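Alr2269 protein (Nostoc sp., PDB 3MC9) probably takes part in inserting beta-barrel proteins into, or moving polypeptides across, the outer membrane, as an Omp85-family protein with periplasmic POTRA domains. Local coordinates at residues Q83-N86 and V87-T90; E103-N106 and A107-T111; P121-P125 and L126-V130. All blocks are in the same frame, centred on the assembly; numbering follows the deposited sequence.

Contact 1: residues Q83-N86 and V87-T90; sequences QVYN and VIRT
V84 O takes two amide hydrogens where helix 78-87 gives way to the loop that follows, a worked example of how one carbonyl near a helix end can serve two amides. V87 N reaches it over 3.1 Å, coming from above the carbonyl plane, about 54° out of it. I88 N, 3.3 Å from the same V84 O, lies nearly along the C=O axis. V84 O thus accepts a bifurcated pair, an i+4 bond from I88 and an i+3 bond from V87. Two later carbonyls are served by solvent: one water donates to N86 O at 2.7 Å and to I88 O at 2.9 Å, bridging the end of the helix to the departing chain.

The helix is the first of the two that lie against the sheet of this POTRA domain, and the contact marks the point where the chain leaves it for the short strand 95-96. The phenol of Y85 bonds to V67 O of strand 62-71, while T90 OG1 is held by T96 and by D104 OD2, and the amide of R89 is satisfied by D104 OD1.

Apolar groups close round the doubly used carbonyl. V84 CG1 meets I88 CG2 at 4.1 Å as the two side chains slant past one another. I88 CG1 sits between its own backbone N and carbonyl carbon (chi1 66°), which brings it to 3.6 Å from V84 O and directs CD1 obliquely to the Y85 ring, 4.3 Å from Y85 CD1. V87 CG2 comes within 3.4 Å of V84 O, adding a methyl beside the same acceptor.

Contact 2: residues E103-N106 and A107-T111; sequences EDIN and AIFGT
From E103 to G110 the chain runs as regular helix, each carbonyl of 103-106 accepting the amide four residues on. A107 N bonds to E103 O, and I108 N to D104 O at 2.9 Å. F109 N follows with I105 O, and G110 N with N106 O at 2.8 Å. T111 adds a side-chain bond at the last turn: its OG1 donates to I108 O over 2.6 Å, in the plane of that carbonyl.

I105 and F109, one turn apart, lie side by side and point the same way. The branch methyl I105 CG2, set anti to the backbone N, meets F109 CD2 at 4.2 Å. That ring carbon also comes within 3.7 Å of I105 O, an oblique approach beside the carbonyl already used by F109 N. I108 turns CG1 over D104 O at 3.2 Å and leads on toward F114, V117, F132 and V134 of the sheet.

This is the second helix of the POTRA fold, with I105 and I108 facing the strands and A107 against V87 of the first helix. D104 is buried, and both its carboxylate oxygens are engaged by the 87-90 loop. The donors gathered there would probably favour its charged form, so the helix combines an apolar grip on the sheet with a polar clasp on the neighbouring loop.

Contact 3: residues P121-P125 and L126-V130; sequences PEDTP and LGVRV
E122 and R129 lie side by side and point the same way, across a hydrogen-bonded pair of the antiparallel hairpin formed by strands 114-124 and 127-136. The carboxylate and guanidinium planes are turned 29° apart. E122 OE1 sits at the guanidinium edge, 3.3 Å from R129 NH1 in a long salt bridge, and is met from above the carboxylate plane. E122 reaches there with CG anti to the backbone N (chi1 -171°) and the chain extended. R129 NE is paired with E66 of strand 62-71, so the guanidinium links two carboxylates. Beneath, the backbones bond both ways: E122 N to R129 O and R129 N to E122 O at 2.8 Å.

T124, on the same face, slants across R129 and lays its CG2 methyl 3.8 Å from R129 CD. On the other face P121 CB meets V128 CG1 at 3.6 Å, and D123 crosses V128 at about a right angle, OD1 near CG2.

The strands are joined by a type I turn, T124 to G127, closed by G127 N to T124 O at 3.1 Å. T124 OG1, placed between its own N and carbonyl carbon (chi1 81°), donates to G127 O at 2.7 Å, on a lone pair, and accepts from L126 N, which makes an ST turn at T124. G127 has backbone angles at which a beta carbon would jam against L126 O, which calls for glycine. One hydroxyl thus joins both arms of the turn, while the salt bridge, on a partly exposed face, probably adds a modest electrostatic tie between the strands.

Overall arrangement
All three contacts are local and follow in series along one POTRA domain; none nests in or crosses another. After strand 62-71 the chain enters helix 78-87, whose end is closed by contact 1. It then passes through strand 95-96 into helix 98-110, where contact 2 forms the last turns, and on through strand 114-124 to the hairpin turn of contact 3. Contacts 1 and 2 touch directly, their centres about 8 Å apart: I88 packs on I108, tying helix 98-110 to the loop that leaves helix 78-87. Contact 3 lies at the far tip of the sheet and reaches contact 1 through T90 and V130, but does not touch contact 2.

Contact 1: residues Q83-N86 and V87-T90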
loop_
_atom_site.group_PDB
_atom_site.type_symbol
_atom_site.label_atom_id
_atom_site.label_comp_id
_atom_site.label_asym_id
_atom_site.label_seq_id
_atom_site.Cartn_x
_atom_site.Cartn_y
_atom_site.Cartn_z
ATOM N N GLN A 83 11.700 4.460 -5.883
ATOM C CA GLN A 83 10.911 4.479 -4.646
ATOM C C GLN A 83 11.377 3.379 -3.703
ATOM O O GLN A 83 11.567 3.618 -2.521
ATOM C CB GLN A 83 9.420 4.275 -4.939
ATOM C CG GLN A 83 8.721 5.487 -5.506
ATOM C CD GLN A 83 8.517 6.572 -4.472
ATOM O OE1 GLN A 83 8.678 7.751 -4.764
ATOM N NE2 GLN A 83 8.182 6.179 -3.257
ATOM N N VAL A 84 11.535 2.171 -4.234
ATOM C CA VAL A 84 12.040 1.043 -3.442
ATOM C C VAL A 84 13.448 1.339 -2.895
ATOM O O VAL A 84 13.686 1.221 -1.688
ATOM C CB VAL A 84 12.030 -0.276 -4.259
ATOM C CG1 VAL A 84 12.711 -1.409 -3.497
ATOM C CG2 VAL A 84 10.605 -0.659 -4.634
ATOM N N TYR A 85 14.362 1.759 -3.768
ATOM C CA TYR A 85 15.760 1.999 -3.362
ATOM C C TYR A 85 15.853 3.088 -2.292
ATOM O O TYR A 85 16.646 2.975 -1.368
ATOM C CB TYR A 85 16.680 2.297 -4.566
ATOM C CG TYR A 85 17.182 1.048 -5.293
ATOM C CD1 TYR A 85 18.068 0.167 -4.679
ATOM C CD2 TYR A 85 16.769 0.751 -6.589
ATOM C CE1 TYR A 85 18.525 -0.972 -5.334
ATOM C CE2 TYR A 85 17.224 -0.390 -7.253
ATOM C CZ TYR A 85 18.100 -1.245 -6.624
ATOM O OH TYR A 85 18.536 -2.381 -7.278
ATOM N N ASN A 86 14.996 4.105 -2.398
ATOM C CA ASN A 86 14.910 5.181 -1.405
ATOM C C ASN A 86 14.620 4.766 0.041
ATOM O O ASN A 86 14.969 5.494 0.959
ATOM C CB ASN A 86 13.814 6.183 -1.793
ATOM C CG ASN A 86 14.209 7.085 -2.945
ATOM O OD1 ASN A 86 15.347 7.075 -3.432
ATOM N ND2 ASN A 86 13.254 7.880 -3.389
ATOM N N VAL A 87 13.938 3.648 0.256
ATOM C CA VAL A 87 13.457 3.327 1.609
ATOM C C VAL A 87 14.059 2.078 2.237
ATOM O O VAL A 87 13.935 1.877 3.451
ATOM C CB VAL A 87 11.924 3.212 1.634
ATOM C CG1 VAL A 87 11.299 4.534 1.196
ATOM C CG2 VAL A 87 11.447 2.062 0.761
ATOM N N ILE A 88 14.696 1.232 1.422
ATOM C CA ILE A 88 15.368 0.050 1.940
ATOM C C ILE A 88 16.749 0.428 2.459
ATOM O O ILE A 88 17.386 1.353 1.952
ATOM C CB ILE A 88 15.439 -1.092 0.886
ATOM C CG1 ILE A 88 16.324 -0.726 -0.306
ATOM C CG2 ILE A 88 14.040 -1.446 0.407
ATOM C CD1 ILE A 88 16.600 -1.912 -1.245
ATOM N N ARG A 89 17.191 -0.249 3.508
ATOM C CA ARG A 89 18.552 -0.089 3.994
ATOM C C ARG A 89 19.446 -1.194 3.460
ATOM O O ARG A 89 20.632 -0.985 3.284
ATOM C CB ARG A 89 18.605 -0.139 5.512
ATOM C CG ARG A 89 18.202 1.125 6.241
ATOM C CD ARG A 89 18.355 0.897 7.758
ATOM N NE ARG A 89 19.684 1.230 8.290
ATOM C CZ ARG A 89 20.150 0.835 9.477
ATOM N NH1 ARG A 89 19.420 0.051 10.270
ATOM N NH2 ARG A 89 21.362 1.216 9.880
ATOM N N THR A 90 18.900 -2.388 3.249
ATOM C CA THR A 90 19.707 -3.486 2.707
ATOM C C THR A 90 20.423 -3.037 1.426
ATOM O O THR A 90 19.826 -2.425 0.535
ATOM C CB THR A 90 18.868 -4.747 2.493
ATOM O OG1 THR A 90 18.459 -5.252 3.778
ATOM C CG2 THR A 90 19.653 -5.818 1.753
HETATM O O HOH W 1 17.044 4.269 2.097
#

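Contact 2: residues E103-N106 and A107-T111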
loop_
_atom_site.group_PDB
_atom_site.type_symbol
_atom_site.label_atom_id
_atom_site.label_comp_id
_atom_site.label_asym_id
_atom_site.label_seq_id
_atom_site.Cartn_x
_atom_site.Cartn_y
_atom_site.Cartn_z
ATOM N N GLU A 103 11.836 -5.283 7.893
ATOM C CA GLU A 103 11.721 -3.838 8.019
ATOM C C GLU A 103 11.802 -3.112 6.654
ATOM O O GLU A 103 11.088 -2.133 6.416
ATOM C CB GLU A 103 12.838 -3.405 8.939
ATOM C CG GLU A 103 12.796 -2.058 9.513
ATOM C CD GLU A 103 13.798 -1.961 10.653
ATOM O OE1 GLU A 103 13.727 -2.786 11.613
ATOM O OE2 GLU A 103 14.668 -1.079 10.581
ATOM N N ASP A 104 12.664 -3.591 5.762
ATOM C CA ASP A 104 12.738 -3.040 4.412
ATOM C C ASP A 104 11.422 -3.306 3.638
ATOM O O ASP A 104 10.933 -2.432 2.913
ATOM C CB ASP A 104 13.907 -3.643 3.633
ATOM C CG ASP A 104 15.270 -3.091 4.062
ATOM O OD1 ASP A 104 15.349 -2.083 4.830
ATOM O OD2 ASP A 104 16.273 -3.688 3.609
ATOM N N ILE A 105 10.895 -4.527 3.764
ATOM C CA ILE A 105 9.604 -4.889 3.183
ATOM C C ILE A 105 8.504 -3.919 3.676
ATOM O O ILE A 105 7.794 -3.338 2.844
ATOM C CB ILE A 105 9.250 -6.369 3.488
ATOM C CG1 ILE A 105 10.173 -7.297 2.681
ATOM C CG2 ILE A 105 7.772 -6.653 3.210
ATOM C CD1 ILE A 105 10.081 -8.781 3.020
ATOM N N ASN A 106 8.410 -3.721 4.996
ATOM C CA ASN A 106 7.457 -2.762 5.603
ATOM C C ASN A 106 7.603 -1.341 5.061
ATOM O O ASN A 106 6.614 -0.661 4.810
ATOM C CB ASN A 106 7.607 -2.707 7.132
ATOM C CG ASN A 106 7.265 -4.033 7.802
ATOM O OD1 ASN A 106 6.730 -4.931 7.151
ATOM N ND2 ASN A 106 7.602 -4.174 9.092
ATOM N N ALA A 107 8.841 -0.914 4.867
ATOM C CA ALA A 107 9.116 0.424 4.350
ATOM C C ALA A 107 8.703 0.521 2.883
ATOM O O ALA A 107 8.197 1.539 2.449
ATOM C CB ALA A 107 10.577 0.774 4.540
ATOM N N ILE A 108 8.867 -0.545 2.126
ATOM C CA ILE A 108 8.396 -0.537 0.744
ATOM C C ILE A 108 6.857 -0.377 0.721
ATOM O O ILE A 108 6.315 0.442 -0.034
ATOM C CB ILE A 108 8.889 -1.785 -0.030
ATOM C CG1 ILE A 108 10.415 -1.724 -0.178
ATOM C CG2 ILE A 108 8.245 -1.871 -1.416
ATOM C CD1 ILE A 108 11.080 -3.086 -0.475
ATOM N N PHE A 109 6.160 -1.130 1.564
ATOM C CA PHE A 109 4.713 -1.003 1.658
ATOM C C PHE A 109 4.353 0.407 2.078
ATOM O O PHE A 109 3.382 0.975 1.577
ATOM C CB PHE A 109 4.133 -1.962 2.701
ATOM C CG PHE A 109 3.690 -3.271 2.144
ATOM C CD1 PHE A 109 2.674 -3.323 1.197
ATOM C CD2 PHE A 109 4.246 -4.462 2.599
ATOM C CE1 PHE A 109 2.250 -4.560 0.674
ATOM C CE2 PHE A 109 3.808 -5.706 2.102
ATOM C CZ PHE A 109 2.824 -5.752 1.130
ATOM N N GLY A 110 5.148 0.944 3.010
ATOM C CA GLY A 110 4.957 2.277 3.552
ATOM C C GLY A 110 4.892 3.352 2.498
ATOM O O GLY A 110 4.182 4.311 2.662
ATOM N N THR A 111 5.628 3.196 1.405
ATOM C CA THR A 111 5.535 4.153 0.301
ATOM C C THR A 111 4.110 4.241 -0.260
ATOM O O THR A 111 3.745 5.245 -0.840
ATOM C CB THR A 111 6.466 3.782 -0.867
ATOM O OG1 THR A 111 5.977 2.595 -1.530
ATOM C CG2 THR A 111 7.895 3.582 -0.370
#

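Contact 3: residues P121-P125 and L126-V130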
loop_
_atom_site.group_PDB
_atom_site.type_symbol
_atom_site.label_atom_id
_atom_site.label_comp_id
_atom_site.label_asym_id
_atom_site.label_seq_id
_atom_site.Cartn_x
_atom_site.Cartn_y
_atom_site.Cartn_z
ATOM N N PRO A 121 16.059 -14.026 -0.989
ATOM C CA PRO A 121 17.525 -14.089 -0.887
ATOM C C PRO A 121 18.185 -15.327 -1.525
ATOM O O PRO A 121 17.734 -16.459 -1.315
ATOM C CB PRO A 121 17.774 -14.092 0.630
ATOM C CG PRO A 121 16.547 -14.653 1.243
ATOM C CD PRO A 121 15.416 -14.596 0.208
ATOM N N GLU A 122 19.267 -15.093 -2.269
ATOM C CA GLU A 122 20.004 -16.170 -2.950
ATOM C C GLU A 122 21.454 -16.101 -2.491
ATOM O O GLU A 122 22.172 -15.124 -2.762
ATOM C CB GLU A 122 19.892 -16.043 -4.482
ATOM C CG GLU A 122 20.442 -17.222 -5.273
ATOM C CD GLU A 122 20.601 -16.915 -6.762
ATOM O OE1 GLU A 122 21.403 -16.023 -7.109
ATOM O OE2 GLU A 122 19.925 -17.571 -7.588
ATOM N N ASP A 123 21.874 -17.119 -1.750
ATOM C CA ASP A 123 23.226 -17.150 -1.222
ATOM C C ASP A 123 24.212 -17.468 -2.344
ATOM O O ASP A 123 23.931 -18.290 -3.235
ATOM C CB ASP A 123 23.346 -18.203 -0.120
ATOM C CG ASP A 123 24.579 -18.007 0.763
ATOM O OD1 ASP A 123 25.082 -16.871 0.932
ATOM O OD2 ASP A 123 25.046 -19.014 1.316
ATOM N N THR A 124 25.353 -16.801 -2.314
ATOM C CA THR A 124 26.471 -17.130 -3.195
ATOM C C THR A 124 27.771 -17.060 -2.385
ATOM O O THR A 124 27.794 -16.487 -1.313
ATOM C CB THR A 124 26.539 -16.141 -4.391
ATOM O OG1 THR A 124 27.175 -14.924 -3.988
ATOM C CG2 THR A 124 25.128 -15.819 -4.917
ATOM N N PRO A 125 28.868 -17.627 -2.907
ATOM C CA PRO A 125 30.172 -17.477 -2.255
ATOM C C PRO A 125 30.583 -16.028 -1.952
ATOM O O PRO A 125 31.374 -15.807 -1.030
ATOM C CB PRO A 125 31.133 -18.087 -3.277
ATOM C CG PRO A 125 30.284 -19.123 -4.018
ATOM C CD PRO A 125 28.948 -18.465 -4.123
ATOM N N LEU A 126 30.054 -15.075 -2.722
ATOM C CA LEU A 126 30.407 -13.658 -2.612
ATOM C C LEU A 126 29.508 -12.852 -1.679
ATOM O O LEU A 126 29.795 -11.672 -1.420
ATOM C CB LEU A 126 30.315 -12.976 -3.982
ATOM C CG LEU A 126 30.935 -13.629 -5.215
ATOM C CD1 LEU A 126 30.766 -12.644 -6.409
ATOM C CD2 LEU A 126 32.363 -13.988 -4.993
ATOM N N GLY A 127 28.430 -13.468 -1.192
ATOM C CA GLY A 127 27.392 -12.746 -0.465
ATOM C C GLY A 127 25.992 -13.053 -0.992
ATOM O O GLY A 127 25.817 -13.717 -2.025
ATOM N N VAL A 128 24.975 -12.566 -0.285
ATOM C CA VAL A 128 23.613 -12.866 -0.690
ATOM C C VAL A 128 23.126 -11.853 -1.723
ATOM O O VAL A 128 23.345 -10.640 -1.568
ATOM C CB VAL A 128 22.661 -12.907 0.493
ATOM C CG1 VAL A 128 21.294 -13.440 0.038
ATOM C CG2 VAL A 128 23.218 -13.809 1.586
ATOM N N ARG A 129 22.485 -12.369 -2.777
ATOM C CA ARG A 129 21.789 -11.534 -3.734
ATOM C C ARG A 129 20.348 -11.406 -3.263
ATOM O O ARG A 129 19.604 -12.384 -3.242
ATOM C CB ARG A 129 21.857 -12.115 -5.142
ATOM C CG ARG A 129 23.283 -12.288 -5.661
ATOM C CD ARG A 129 23.352 -13.148 -6.923
ATOM N NE ARG A 129 23.250 -12.371 -8.157
ATOM C CZ ARG A 129 22.252 -12.434 -9.040
ATOM N NH1 ARG A 129 21.207 -13.246 -8.865
ATOM N NH2 ARG A 129 22.299 -11.673 -10.135
ATOM N N VAL A 130 19.965 -10.210 -2.836
ATOM C CA VAL A 130 18.622 -9.999 -2.266
ATOM C C VAL A 130 17.730 -9.383 -3.335
ATOM O O VAL A 130 18.012 -8.293 -3.838
ATOM C CB VAL A 130 18.664 -9.101 -1.012
ATOM C CG1 VAL A 130 17.253 -8.794 -0.506
ATOM C CG2 VAL A 130 19.490 -9.762 0.110
#